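Local coordinates for protein putative phosphatase (Bacteroides thetaiotaomicron, PDB 3KYA) that is of unproven function, possibly a phosphatase, and carries zinc ions on a chain that joins an IPT/TIG domain to a six-bladed beta-propeller, at residues 107-112 / 465-470; 336-341 / 348-353; 441-446 / 460-465. All coordinates share one frame; numbering follows the deposited sequence. Where two conformers were deposited one is given.

Contact 1: 107-112 / 465-470; sequences VGTLCG and GHTIRT. With EDO (1,2-ethanediol), chain J.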
loop_
_atom_site.group_PDB
_atom_site.type_symbol
_atom_site.label_atom_id
_atom_site.label_comp_id
_atom_site.label_asym_id
_atom_site.label_seq_id
_atom_site.Cartn_x
_atom_site.Cartn_y
_atom_site.Cartn_z
ATOM N N VAL A 107 -0.533 -0.735 20.918
ATOM C CA VAL A 107 -1.594 -1.472 21.606
ATOM C C VAL A 107 -1.317 -1.381 23.113
ATOM O O VAL A 107 -0.169 -1.450 23.537
ATOM C CB VAL A 107 -1.675 -2.935 21.161
ATOM C CG1 VAL A 107 -2.816 -3.672 21.887
ATOM C CG2 VAL A 107 -1.872 -3.022 19.640
ATOM N N GLY A 108 -2.372 -1.184 23.893
ATOM C CA GLY A 108 -2.293 -1.128 25.362
ATOM C C GLY A 108 -3.381 -1.991 25.971
ATOM O O GLY A 108 -4.216 -2.541 25.245
ATOM N N THR A 109 -3.384 -2.105 27.298
ATOM C CA THR A 109 -4.411 -2.875 28.000
ATOM C C THR A 109 -5.087 -1.944 28.996
ATOM O O THR A 109 -4.437 -1.439 29.911
ATOM C CB THR A 109 -3.826 -4.117 28.692
ATOM O OG1 THR A 109 -3.180 -4.951 27.709
ATOM C CG2 THR A 109 -4.937 -4.941 29.412
ATOM N N LEU A 110 -6.384 -1.698 28.796
ATOM C CA LEU A 110 -7.151 -0.782 29.659
ATOM C C LEU A 110 -7.572 -1.425 30.982
ATOM O O LEU A 110 -7.345 -0.869 32.064
ATOM C CB LEU A 110 -8.423 -0.332 28.925
ATOM C CG LEU A 110 -9.337 0.646 29.665
ATOM C CD1 LEU A 110 -8.668 2.032 29.750
ATOM C CD2 LEU A 110 -10.721 0.702 29.029
ATOM N N CYS A 111 -8.244 -2.566 30.898
ATOM C CA CYS A 111 -8.739 -3.239 32.102
ATOM C C CYS A 111 -9.022 -4.690 31.822
ATOM O O CYS A 111 -9.075 -5.104 30.659
ATOM C CB CYS A 111 -9.994 -2.548 32.632
ATOM S SG CYS A 111 -11.364 -2.492 31.473
ATOM N N GLY A 112 -9.214 -5.456 32.892
ATOM C CA GLY A 112 -9.401 -6.895 32.779
ATOM C C GLY A 112 -8.057 -7.592 32.894
ATOM O O GLY A 112 -7.000 -6.973 32.716
ATOM N N GLY A 465 -8.592 -13.128 25.802
ATOM C CA GLY A 465 -7.655 -12.516 26.743
ATOM C C GLY A 465 -8.397 -11.995 27.982
ATOM O O GLY A 465 -7.792 -11.747 29.042
ATOM N N HIS A 466 -9.722 -11.856 27.853
ATOM C CA HIS A 466 -10.608 -11.340 28.913
ATOM C C HIS A 466 -10.252 -9.897 29.304
ATOM O O HIS A 466 -10.326 -9.497 30.490
ATOM C CB HIS A 466 -10.621 -12.235 30.154
ATOM C CG HIS A 466 -10.858 -13.689 29.854
ATOM N ND1 HIS A 466 -11.532 -14.120 28.731
ATOM C CD2 HIS A 466 -10.590 -14.802 30.583
ATOM C CE1 HIS A 466 -11.602 -15.442 28.745
ATOM N NE2 HIS A 466 -11.048 -15.879 29.863
ATOM N N THR A 467 -9.912 -9.115 28.286
ATOM C CA THR A 467 -9.482 -7.734 28.456
ATOM C C THR A 467 -10.091 -6.759 27.449
ATOM O O THR A 467 -10.588 -7.146 26.364
ATOM C CB THR A 467 -7.950 -7.617 28.258
ATOM O OG1 THR A 467 -7.573 -8.270 27.033
ATOM C CG2 THR A 467 -7.180 -8.271 29.407
ATOM N N ILE A 468 -10.067 -5.491 27.844
ATOM C CA ILE A 468 -10.355 -4.395 26.945
ATOM C C ILE A 468 -8.975 -3.817 26.634
ATOM O O ILE A 468 -8.227 -3.457 27.559
ATOM C CB ILE A 468 -11.244 -3.309 27.550
ATOM C CG1 ILE A 468 -12.604 -3.869 27.997
ATOM C CG2 ILE A 468 -11.424 -2.186 26.550
ATOM C CD1 ILE A 468 -13.441 -4.535 26.884
ATOM N N ARG A 469 -8.633 -3.772 25.344
ATOM C CA ARG A 469 -7.359 -3.265 24.855
ATOM C C ARG A 469 -7.582 -1.903 24.205
ATOM O O ARG A 469 -8.712 -1.544 23.867
ATOM C CB ARG A 469 -6.748 -4.204 23.813
ATOM C CG ARG A 469 -6.680 -5.662 24.197
ATOM C CD ARG A 469 -5.681 -5.945 25.278
ATOM N NE ARG A 469 -4.293 -5.788 24.846
ATOM C CZ ARG A 469 -3.596 -6.695 24.165
ATOM N NH1 ARG A 469 -4.146 -7.847 23.784
ATOM N NH2 ARG A 469 -2.325 -6.447 23.862
ATOM N N THR A 470 -6.508 -1.138 24.070
ATOM C CA THR A 470 -6.563 0.145 23.403
ATOM C C THR A 470 -5.571 0.160 22.252
ATOM O O THR A 470 -4.585 -0.571 22.280
ATOM C CB THR A 470 -6.196 1.319 24.344
ATOM O OG1 THR A 470 -4.899 1.105 24.913
ATOM C CG2 THR A 470 -7.225 1.460 25.461
HETATM C C1 EDO J . -4.976 -2.518 34.509
HETATM O O1 EDO J . -4.164 -1.426 34.060
HETATM C C2 EDO J . -4.971 -3.631 33.459
HETATM O O2 EDO J . -5.207 -4.909 34.071
#
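H466 O meets G112 CA at 3.6 Å at one end of the antiparallel seam between strands 105-110 and 467-473, where a strand from before the blades completes the C-terminal blade: the "velcro" closure of a beta-propeller. A CB on G112 would run into this carbonyl oxygen. T467 then leans its CG2 against G112 O, which also accepts a hydrogen bond from the 1,2-ethanediol, and against the CG2 of T109. At I468 the register slips by one residue. Its O takes L110 N at 2.8 Å and, more weakly, C111 N at 3.5 Å, the signature of a classic beta bulge, while I468 N reaches C111 O at 3.0 Å. I468 CG2 lies beside L110 CD2, the two side chains pointing the same way, and both touch I167 of the adjacent blade; I468 CG1 rests against C111 SG. R469 bends at both chi2 and chi3 (-70° each), which brings NE back to G108 O at 3.3 Å and lays NH2 near V107 CG1; the salt bridges of its guanidinium go to D434 and D462. T470 N approaches G108 O from the opposite face of that carbonyl, so two donors grip one oxygen. T470 O in turn accepts G108 N at 2.8 Å, and T470 OG1 stands 3.5 Å from G108 CA, where a CB on G108 would collide with it.

Contact 2: 336-341 / 348-353; sequences RSDYDE and TPYNFV. With ZN (zinc ion), chain B; EDO (1,2-ethanediol), chain I.
R336 and Y350 form an antiparallel hydrogen-bonded pair: R336 N gives to Y350 O at 2.8 Å, and Y350 N returns a bond to R336 O at 3.0 Å. Their side chains rise side by side from the same face of the sheet. Y350 CG stands between its own backbone N and carbonyl carbon (chi1 59°), which sets one face of the ring above R336 O, toward the rim. The extended R336 chain runs past the phenol, with CD 3.4 Å from Y350 OH and the guanidinium plane turned 26° from the ring, while the same CD lies over a face of the F352 ring. Between the strands, S337 CB packs on P349 CB. A second shell holds these groups. R336 NH1 makes a salt bridge to D338 OD1 at 2.8 Å, arriving from above the carboxylate plane, and the 1,2-ethanediol O2 links D338 OD2 to Y350 OH. A water bridges D338 N and T348 O, beside the direct backbone bond of D338 with I347. Farther out, Y323 adds a cation-pi contact to R336 and Y325 stacks on F352. Y68 of the second subunit bonds to D338 OD2 and meets the Y350 ring edge-to-face, placing this surface in the dimer contact. Along the strand D340 OD2 binds zinc at 2.0 Å, its OD1 held by the backbone N of I342 and K343. The two strands are the outer hairpin of a four-stranded propeller blade, with a classic beta bulge where F352 and V353 both face F334.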
loop_
_atom_site.group_PDB
_atom_site.type_symbol
_atom_site.label_atom_id
_atom_site.label_comp_id
_atom_site.label_asym_id
_atom_site.label_seq_id
_atom_site.Cartn_x
_atom_site.Cartn_y
_atom_site.Cartn_z
ATOM N N ARG A 336 -21.300 -5.946 0.369
ATOM C CA ARG A 336 -21.509 -4.514 0.308
ATOM C C ARG A 336 -22.879 -4.240 -0.277
ATOM O O ARG A 336 -23.291 -4.887 -1.241
ATOM C CB ARG A 336 -20.442 -3.837 -0.533
ATOM C CG ARG A 336 -20.494 -2.303 -0.576
ATOM C CD ARG A 336 -19.345 -1.790 -1.455
ATOM N NE ARG A 336 -19.187 -0.332 -1.506
ATOM C CZ ARG A 336 -20.002 0.491 -2.157
ATOM N NH1 ARG A 336 -21.069 0.018 -2.776
ATOM N NH2 ARG A 336 -19.773 1.793 -2.172
ATOM N N SER A 337 -23.567 -3.260 0.301
ATOM C CA SER A 337 -24.882 -2.852 -0.157
ATOM C C SER A 337 -24.952 -1.329 -0.363
ATOM O O SER A 337 -24.592 -0.565 0.543
ATOM C CB SER A 337 -25.916 -3.319 0.877
ATOM O OG SER A 337 -27.220 -2.881 0.579
ATOM N N ASP A 338 -25.403 -0.893 -1.538
ATOM C CA ASP A 338 -25.599 0.534 -1.822
ATOM C C ASP A 338 -26.948 1.020 -1.265
ATOM O O ASP A 338 -27.907 0.254 -1.185
ATOM C CB ASP A 338 -25.514 0.816 -3.319
ATOM C CG ASP A 338 -24.102 0.707 -3.848
ATOM O OD1 ASP A 338 -23.259 1.543 -3.442
ATOM O OD2 ASP A 338 -23.826 -0.203 -4.662
ATOM N N TYR A 339 -27.004 2.291 -0.873
ATOM C CA TYR A 339 -28.223 2.884 -0.309
ATOM C C TYR A 339 -28.918 3.783 -1.310
ATOM O O TYR A 339 -28.328 4.736 -1.797
ATOM C CB TYR A 339 -27.854 3.704 0.919
ATOM C CG TYR A 339 -29.024 4.198 1.755
ATOM C CD1 TYR A 339 -29.686 3.333 2.623
ATOM C CD2 TYR A 339 -29.418 5.539 1.723
ATOM C CE1 TYR A 339 -30.743 3.787 3.448
ATOM C CE2 TYR A 339 -30.473 6.003 2.536
ATOM C CZ TYR A 339 -31.121 5.118 3.392
ATOM O OH TYR A 339 -32.152 5.551 4.208
ATOM N N ASP A 340 -30.174 3.479 -1.623
ATOM C CA ASP A 340 -30.966 4.315 -2.528
ATOM C C ASP A 340 -31.474 5.476 -1.686
ATOM O O ASP A 340 -32.332 5.289 -0.823
ATOM C CB ASP A 340 -32.124 3.537 -3.154
ATOM C CG ASP A 340 -32.942 4.379 -4.122
ATOM O OD1 ASP A 340 -33.108 5.593 -3.871
ATOM O OD2 ASP A 340 -33.441 3.835 -5.142
ATOM N N GLU A 341 -30.944 6.665 -1.950
ATOM C CA GLU A 341 -31.274 7.858 -1.164
ATOM C C GLU A 341 -32.687 8.407 -1.350
ATOM O O GLU A 341 -33.151 9.163 -0.502
ATOM C CB GLU A 341 -30.241 8.959 -1.411
ATOM C CG GLU A 341 -28.891 8.575 -0.823
ATOM C CD GLU A 341 -27.955 9.748 -0.640
ATOM O OE1 GLU A 341 -27.695 10.475 -1.624
ATOM O OE2 GLU A 341 -27.457 9.917 0.489
ATOM N N THR A 348 -30.132 -4.951 -2.763
ATOM C CA THR A 348 -29.509 -6.264 -2.749
ATOM C C THR A 348 -27.982 -6.167 -2.732
ATOM O O THR A 348 -27.390 -5.544 -3.608
ATOM C CB THR A 348 -29.965 -7.107 -3.958
ATOM O OG1 THR A 348 -31.391 -7.234 -3.920
ATOM C CG2 THR A 348 -29.339 -8.478 -3.920
ATOM N N PRO A 349 -27.344 -6.773 -1.718
ATOM C CA PRO A 349 -25.887 -6.697 -1.602
ATOM C C PRO A 349 -25.133 -7.663 -2.514
ATOM O O PRO A 349 -25.724 -8.561 -3.120
ATOM C CB PRO A 349 -25.637 -7.073 -0.131
ATOM C CG PRO A 349 -26.730 -8.045 0.167
ATOM C CD PRO A 349 -27.943 -7.473 -0.562
ATOM N N TYR A 350 -23.824 -7.459 -2.598
ATOM C CA TYR A 350 -22.948 -8.306 -3.394
ATOM C C TYR A 350 -21.663 -8.612 -2.618
ATOM O O TYR A 350 -21.272 -7.862 -1.720
ATOM C CB TYR A 350 -22.647 -7.655 -4.756
ATOM C CG TYR A 350 -21.983 -6.274 -4.717
ATOM C CD1 TYR A 350 -20.606 -6.144 -4.559
ATOM C CD2 TYR A 350 -22.732 -5.105 -4.877
ATOM C CE1 TYR A 350 -19.993 -4.896 -4.547
ATOM C CE2 TYR A 350 -22.123 -3.848 -4.873
ATOM C CZ TYR A 350 -20.758 -3.755 -4.702
ATOM O OH TYR A 350 -20.139 -2.523 -4.702
ATOM N N ASN A 351 -21.019 -9.721 -2.976
ATOM C CA ASN A 351 -19.784 -10.128 -2.311
ATOM C C ASN A 351 -18.708 -9.058 -2.506
ATOM O O ASN A 351 -18.486 -8.581 -3.607
ATOM C CB ASN A 351 -19.323 -11.508 -2.791
ATOM C CG ASN A 351 -20.325 -12.604 -2.460
ATOM O OD1 ASN A 351 -21.450 -12.327 -2.052
ATOM N ND2 ASN A 351 -19.923 -13.858 -2.661
ATOM N N PHE A 352 -18.070 -8.657 -1.408
ATOM C CA PHE A 352 -17.070 -7.576 -1.423
ATOM C C PHE A 352 -15.647 -8.040 -1.083
ATOM O O PHE A 352 -14.756 -7.959 -1.935
ATOM C CB PHE A 352 -17.554 -6.436 -0.493
ATOM C CG PHE A 352 -16.606 -5.252 -0.425
ATOM C CD1 PHE A 352 -16.188 -4.603 -1.583
ATOM C CD2 PHE A 352 -16.162 -4.771 0.801
ATOM C CE1 PHE A 352 -15.311 -3.518 -1.513
ATOM C CE2 PHE A 352 -15.278 -3.697 0.870
ATOM C CZ PHE A 352 -14.867 -3.065 -0.279
ATOM N N VAL A 353 -15.414 -8.509 0.144
ATOM C CA VAL A 353 -14.085 -9.002 0.538
ATOM C C VAL A 353 -14.202 -10.304 1.319
ATOM O O VAL A 353 -15.167 -10.510 2.049
ATOM C CB VAL A 353 -13.284 -7.982 1.378
ATOM C CG1 VAL A 353 -12.895 -6.757 0.536
ATOM C CG2 VAL A 353 -14.074 -7.579 2.632
HETATM ZN ZN ZN B . -34.268 5.153 -6.472
HETATM C C1 EDO I . -20.579 1.463 -7.033
HETATM O O1 EDO I . -21.636 2.249 -6.480
HETATM C C2 EDO I . -20.266 0.308 -6.102
HETATM O O2 EDO I . -21.449 -0.427 -5.783
HETATM O O HOH W 1 -25.977 -3.127 -3.311
HETATM O O HOH W 2 -34.469 3.853 -8.072
#

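Contact 3: 441-446 / 460-465; sequences ARFRDV and VHDQVG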
loop_
_atom_site.group_PDB
_atom_site.type_symbol
_atom_site.label_atom_id
_atom_site.label_comp_id
_atom_site.label_asym_id
_atom_site.label_seq_id
_atom_site.Cartn_x
_atom_site.Cartn_y
_atom_site.Cartn_z
ATOM N N ALA A 441 2.829 -6.381 19.377
ATOM C CA ALA A 441 1.466 -6.551 19.906
ATOM C C ALA A 441 0.735 -7.826 19.433
ATOM O O ALA A 441 0.823 -8.216 18.253
ATOM C CB ALA A 441 0.617 -5.321 19.575
ATOM N N ARG A 442 0.019 -8.453 20.369
ATOM C CA ARG A 442 -0.811 -9.628 20.068
ATOM C C ARG A 442 -2.112 -9.584 20.835
ATOM O O ARG A 442 -2.190 -8.960 21.891
ATOM C CB ARG A 442 -0.088 -10.930 20.397
ATOM C CG ARG A 442 1.081 -11.206 19.479
ATOM C CD ARG A 442 1.664 -12.585 19.684
ATOM N NE ARG A 442 2.271 -12.775 20.990
ATOM C CZ ARG A 442 2.878 -13.896 21.373
ATOM N NH1 ARG A 442 2.914 -14.947 20.559
ATOM N NH2 ARG A 442 3.437 -13.985 22.576
ATOM N N PHE A 443 -3.116 -10.260 20.278
ATOM C CA PHE A 443 -4.427 -10.413 20.888
ATOM C C PHE A 443 -4.754 -11.899 20.925
ATOM O O PHE A 443 -4.016 -12.717 20.351
ATOM C CB PHE A 443 -5.520 -9.736 20.047
ATOM C CG PHE A 443 -5.326 -8.244 19.800
ATOM C CD1 PHE A 443 -5.839 -7.301 20.682
ATOM C CD2 PHE A 443 -4.713 -7.786 18.632
ATOM C CE1 PHE A 443 -5.675 -5.923 20.442
ATOM C CE2 PHE A 443 -4.574 -6.436 18.378
ATOM C CZ PHE A 443 -5.047 -5.497 19.287
ATOM N N ARG A 444 -5.823 -12.261 21.635
ATOM C CA ARG A 444 -6.386 -13.612 21.542
ATOM C C ARG A 444 -7.676 -13.371 20.744
ATOM O O ARG A 444 -7.726 -12.408 19.962
ATOM C CB ARG A 444 -6.571 -14.274 22.912
ATOM C CG ARG A 444 -5.248 -14.389 23.685
ATOM C CD ARG A 444 -5.316 -15.268 24.903
ATOM N NE ARG A 444 -5.500 -16.666 24.527
ATOM C CZ ARG A 444 -5.318 -17.701 25.334
ATOM N NH1 ARG A 444 -4.944 -17.522 26.595
ATOM N NH2 ARG A 444 -5.513 -18.923 24.871
ATOM N N ASP A 445 -8.704 -14.211 20.877
ATOM C CA ASP A 445 -9.942 -13.995 20.093
ATOM C C ASP A 445 -10.524 -12.581 20.328
ATOM O O ASP A 445 -10.831 -12.217 21.462
ATOM C CB ASP A 445 -11.012 -15.038 20.423
ATOM C CG ASP A 445 -10.529 -16.471 20.250
ATOM O OD1 ASP A 445 -9.425 -16.823 20.762
ATOM O OD2 ASP A 445 -11.295 -17.255 19.638
ATOM N N VAL A 446 -10.697 -11.814 19.255
ATOM C CA VAL A 446 -11.195 -10.427 19.324
ATOM C C VAL A 446 -12.579 -10.303 18.683
ATOM O O VAL A 446 -12.766 -10.663 17.524
ATOM C CB VAL A 446 -10.186 -9.421 18.690
ATOM C CG1 VAL A 446 -9.060 -9.100 19.675
ATOM C CG2 VAL A 446 -9.635 -9.949 17.346
ATOM N N VAL A 460 -10.781 -2.208 21.981
ATOM C CA VAL A 460 -10.957 -3.536 21.445
ATOM C C VAL A 460 -11.372 -4.499 22.540
ATOM O O VAL A 460 -10.770 -4.496 23.604
ATOM C CB VAL A 460 -9.624 -4.054 20.886
ATOM C CG1 VAL A 460 -9.814 -5.433 20.262
ATOM C CG2 VAL A 460 -9.021 -3.043 19.880
ATOM N N HIS A 461 -12.375 -5.339 22.283
ATOM C CA HIS A 461 -12.755 -6.363 23.233
ATOM C C HIS A 461 -12.055 -7.669 22.874
ATOM O O HIS A 461 -12.400 -8.318 21.870
ATOM C CB HIS A 461 -14.269 -6.554 23.293
ATOM C CG HIS A 461 -14.692 -7.676 24.184
ATOM N ND1 HIS A 461 -15.745 -8.519 23.880
ATOM C CD2 HIS A 461 -14.146 -8.153 25.329
ATOM C CE1 HIS A 461 -15.866 -9.423 24.837
ATOM N NE2 HIS A 461 -14.899 -9.237 25.718
ATOM N N ASP A 462 -11.060 -8.028 23.691
ATOM C CA ASP A 462 -10.264 -9.240 23.508
ATOM C C ASP A 462 -10.961 -10.296 24.387
ATOM O O ASP A 462 -10.698 -10.436 25.581
ATOM C CB ASP A 462 -8.820 -8.950 23.898
ATOM C CG ASP A 462 -7.856 -10.062 23.539
ATOM O OD1 ASP A 462 -8.266 -11.231 23.467
ATOM O OD2 ASP A 462 -6.655 -9.747 23.380
ATOM N N GLN A 463 -11.907 -10.977 23.749
ATOM C CA GLN A 463 -12.768 -11.960 24.407
ATOM C C GLN A 463 -12.030 -13.053 25.162
ATOM O O GLN A 463 -12.383 -13.338 26.303
ATOM C CB GLN A 463 -13.687 -12.634 23.380
ATOM C CG GLN A 463 -14.676 -13.622 23.976
ATOM C CD GLN A 463 -15.146 -14.648 22.959
ATOM O OE1 GLN A 463 -14.891 -14.512 21.759
ATOM N NE2 GLN A 463 -15.827 -15.681 23.431
ATOM N N VAL A 464 -11.027 -13.674 24.535
ATOM C CA VAL A 464 -10.305 -14.784 25.184
ATOM C C VAL A 464 -9.149 -14.300 26.086
ATOM O O VAL A 464 -8.816 -14.942 27.072
ATOM C CB VAL A 464 -9.943 -15.894 24.143
ATOM C CG1 VAL A 464 -8.986 -16.932 24.722
ATOM C CG2 VAL A 464 -11.238 -16.585 23.657
ATOM N N GLY A 465 -8.592 -13.128 25.802
ATOM C CA GLY A 465 -7.655 -12.516 26.743
ATOM C C GLY A 465 -8.397 -11.995 27.982
ATOM O O GLY A 465 -7.792 -11.747 29.042
#
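D445 and V464 link the backbones where the irregular chain 441-446 runs past the end of strand 457-462 and the turn after it: V464 N makes a weak bond to D445 O at 3.4 Å, and V446 CA approaches H461 O at 3.5 Å. Between the two segments stands the carboxylate of D462, its CG anti to the backbone N (chi1 -171°). R444 N gives to D462 OD2 at 3.2 Å from the syn side, a fairly straight bond (162°), and more weakly to OD1, which also takes G465 N at 3.0 Å from above the carboxylate plane. OD2 further sits at the edge of the F443 ring and forms a salt bridge with R469. A leucine in place of D462 would probably leave R444 N and G465 N without their carboxylate acceptor and R469 without one of its two carboxylate partners. V464 straddles residues 444-445: its CG1 covers a face of the R444 guanidinium, its CG2 packs along the D445 carboxylate, whose OD2 pairs with R398. Deeper, V446 CG1 touches V460 CG1 at 3.8 Å, and both valines also meet V396 of the adjacent blade. An Asx motif, D462 OD1 with G465 N, thus shapes the turn between strands 457-462 and 467-473 of the propeller's closing blade.

How the contacts relate
Contacts 1 and 3 belong to one blade and share G465; strands 457-462 and 467-473 bond directly, R469 N to V460 O, and V107 CG2 of contact 1 packs on A441 CB of contact 3. Contact 1 is a partly buried strand seam built mainly of backbone bonds, while contact 3 is buried and combines one carboxylate with valine packing to hold an irregular stretch of chain. Contact 2 lies in another blade, its centre about 34 Å from that of contact 1 and farther from the middle of the chain. It is partly buried, its polar side chains meeting the second subunit, with a zinc ion on D340 farther along the strand; no other protein chain of the assembly touches the other two.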